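Local coordinates for D-3-phosphoglycerate dehydrogenase oxidoreductase protein (Ralstonia solanacearum, PDB 3GG9) that probably oxidises D-3-phosphoglycerate using NAD, as a member of the D-isomer specific 2-hydroxyacid dehydrogenase family, at residues E50-R56 with L72-T78. Numbering follows the deposited sequence.
Unlike the reference sequence in segment 50-56: Leu52 (reference Ile).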
loop_
_atom_site.group_PDB
_atom_site.type_symbol
_atom_site.label_atom_id
_atom_site.label_comp_id
_atom_site.label_asym_id
_atom_site.label_seq_id
_atom_site.Cartn_x
_atom_site.Cartn_y
_atom_site.Cartn_z
ATOM N N GLU A 50 26.791 30.956 -1.595
ATOM C CA GLU A 50 26.952 31.458 -0.262
ATOM C C GLU A 50 26.019 30.727 0.691
ATOM O O GLU A 50 26.291 30.659 1.894
ATOM C CB GLU A 50 26.666 32.958 -0.246
ATOM C CG GLU A 50 27.462 33.741 -1.291
ATOM C CD GLU A 50 26.784 35.036 -1.672
ATOM O OE1 GLU A 50 26.839 35.996 -0.871
ATOM O OE2 GLU A 50 26.192 35.092 -2.770
ATOM N N ALA A 51 24.916 30.191 0.168
ATOM C CA ALA A 51 23.965 29.440 1.006
ATOM C C ALA A 51 23.587 28.112 0.389
ATOM O O ALA A 51 23.214 28.033 -0.777
ATOM C CB ALA A 51 22.715 30.266 1.334
ATOM N N LEU A 52 23.677 27.061 1.190
ATOM C CA LEU A 52 23.445 25.719 0.695
ATOM C C LEU A 52 22.254 25.162 1.447
ATOM O O LEU A 52 22.238 25.184 2.670
ATOM C CB LEU A 52 24.688 24.867 0.946
ATOM C CG LEU A 52 25.015 23.631 0.127
ATOM C CD1 LEU A 52 24.918 23.873 -1.370
ATOM C CD2 LEU A 52 26.409 23.203 0.509
ATOM N N VAL A 53 21.250 24.695 0.708
ATOM C CA VAL A 53 20.128 23.989 1.304
ATOM C C VAL A 53 20.304 22.482 1.085
ATOM O O VAL A 53 20.439 22.013 -0.055
ATOM C CB VAL A 53 18.766 24.462 0.760
ATOM C CG1 VAL A 53 17.603 23.674 1.428
ATOM C CG2 VAL A 53 18.610 25.968 0.997
ATOM N N LEU A 54 20.319 21.748 2.194
ATOM C CA LEU A 54 20.462 20.296 2.168
ATOM C C LEU A 54 19.117 19.620 2.420
ATOM O O LEU A 54 18.342 20.050 3.285
ATOM C CB LEU A 54 21.476 19.831 3.220
ATOM C CG LEU A 54 22.930 20.316 3.111
ATOM C CD1 LEU A 54 23.790 19.704 4.211
ATOM C CD2 LEU A 54 23.515 19.969 1.746
ATOM N N ILE A 55 18.858 18.567 1.652
ATOM C CA ILE A 55 17.674 17.726 1.801
ATOM C C ILE A 55 18.025 16.544 2.687
ATOM O O ILE A 55 18.682 15.597 2.254
ATOM C CB ILE A 55 17.106 17.262 0.440
ATOM C CG1 ILE A 55 16.891 18.459 -0.493
ATOM C CG2 ILE A 55 15.816 16.428 0.637
ATOM C CD1 ILE A 55 16.254 18.118 -1.838
ATOM N N ARG A 56 17.590 16.643 3.937
ATOM C CA ARG A 56 17.834 15.614 4.936
ATOM C C ARG A 56 19.296 15.156 4.964
ATOM O O ARG A 56 20.197 15.985 5.024
ATOM C CB ARG A 56 16.822 14.469 4.775
ATOM C CG ARG A 56 15.388 14.931 5.073
ATOM C CD ARG A 56 15.281 15.568 6.459
ATOM N NE ARG A 56 15.818 14.700 7.512
ATOM C CZ ARG A 56 16.772 15.040 8.380
ATOM N NH1 ARG A 56 17.184 14.158 9.279
ATOM N NH2 ARG A 56 17.311 16.251 8.362
ATOM N N LEU A 72 31.169 29.959 1.086
ATOM C CA LEU A 72 30.030 29.429 1.849
ATOM C C LEU A 72 29.869 30.111 3.194
ATOM O O LEU A 72 30.815 30.165 3.984
ATOM C CB LEU A 72 30.165 27.917 2.065
ATOM C CG LEU A 72 28.972 27.256 2.781
ATOM C CD1 LEU A 72 27.687 27.406 1.951
ATOM C CD2 LEU A 72 29.235 25.793 3.071
ATOM N N LYS A 73 28.664 30.614 3.455
ATOM C CA LYS A 73 28.356 31.299 4.708
ATOM C C LYS A 73 27.296 30.582 5.545
ATOM O O LYS A 73 27.322 30.651 6.779
ATOM C CB LYS A 73 27.894 32.728 4.421
ATOM C CG LYS A 73 28.967 33.609 3.782
ATOM C CD LYS A 73 28.525 35.061 3.693
ATOM C CE LYS A 73 27.895 35.381 2.351
ATOM N NZ LYS A 73 28.268 36.754 1.914
ATOM N N ILE A 74 26.356 29.923 4.866
ATOM C CA ILE A 74 25.196 29.290 5.492
ATOM C C ILE A 74 24.959 27.886 4.931
ATOM O O ILE A 74 24.984 27.677 3.718
ATOM C CB ILE A 74 23.914 30.145 5.243
ATOM C CG1 ILE A 74 24.012 31.492 5.964
ATOM C CG2 ILE A 74 22.649 29.392 5.670
ATOM C CD1 ILE A 74 23.103 32.610 5.374
ATOM N N ILE A 75 24.739 26.925 5.821
ATOM C CA ILE A 75 24.112 25.663 5.453
ATOM C C ILE A 75 22.759 25.635 6.145
ATOM O O ILE A 75 22.672 25.788 7.376
ATOM C CB ILE A 75 24.953 24.454 5.878
ATOM C CG1 ILE A 75 26.271 24.434 5.102
ATOM C CG2 ILE A 75 24.194 23.124 5.611
ATOM C CD1 ILE A 75 27.348 23.624 5.804
ATOM N N SER A 76 21.701 25.489 5.350
ATOM C CA SER A 76 20.355 25.388 5.905
ATOM C C SER A 76 19.817 23.971 5.728
ATOM O O SER A 76 19.609 23.515 4.610
ATOM C CB SER A 76 19.400 26.409 5.265
ATOM O OG SER A 76 18.223 26.490 6.056
ATOM N N GLN A 77 19.604 23.300 6.856
ATOM C CA GLN A 77 19.204 21.907 6.917
ATOM C C GLN A 77 17.700 21.787 6.994
ATOM O O GLN A 77 17.067 22.391 7.882
ATOM C CB GLN A 77 19.804 21.259 8.169
ATOM C CG GLN A 77 19.549 19.785 8.301
ATOM C CD GLN A 77 20.063 19.048 7.097
ATOM O OE1 GLN A 77 21.235 19.127 6.763
ATOM N NE2 GLN A 77 19.176 18.363 6.410
ATOM N N THR A 78 17.139 20.994 6.077
ATOM C CA THR A 78 15.739 20.583 6.166
ATOM C C THR A 78 15.660 19.522 7.269
ATOM O O THR A 78 16.448 18.580 7.279
ATOM C CB THR A 78 15.190 20.022 4.804
ATOM O OG1 THR A 78 16.040 18.971 4.333
ATOM C CG2 THR A 78 15.056 21.120 3.739
#
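Thr78 turns its hydroxyl into the cleft between its own backbone N and carbonyl carbon (chi1 54°), which aims OG1 at the end of the neighbouring strand, while in one of its two modelled conformers Arg56 bends at chi2 and chi3 and folds back toward Thr78. Thr78 OG1 donates to Leu54 O at 2.7 Å, in the carbonyl plane on a lone pair. It also accepts from Arg56 N, with Thr78 OG1 2.8 Å from that nitrogen. The hydroxyl thus joins the carbonyl of Leu54, in the last strand pair, to the N-H of Arg56 beyond it; Thr78 N also reaches Leu54 O. Thr78 O accepts twice: Arg56 NH2 of this conformer meets it in the guanidinium plane at 2.7 Å, and Gln77 NE2 bonds to it at 2.9 Å. That same NE2 donates to Arg56 O with a more bent geometry (138°), the amide standing nearly perpendicular to the guanidinium.

Upstream, strands 51-54 and 74-77 run parallel, their axes 20° apart, as neighbours in the five-stranded sheet and ends of a beta-alpha-beta unit. A hydrogen bond runs from Ser76 N to Leu52 O. Leu54 CD1 packs on Ile75 CG2 at 3.7 Å, and at the opposite end Glu50 O receives both Lys73 N and Ile74 N. In the same Arg56 conformer NH2 also bonds to Arg80 O, and NE forms a salt bridge with a sulfate, probably from the crystallisation liquor, which may mark an anion site at the strands' C-terminal ends.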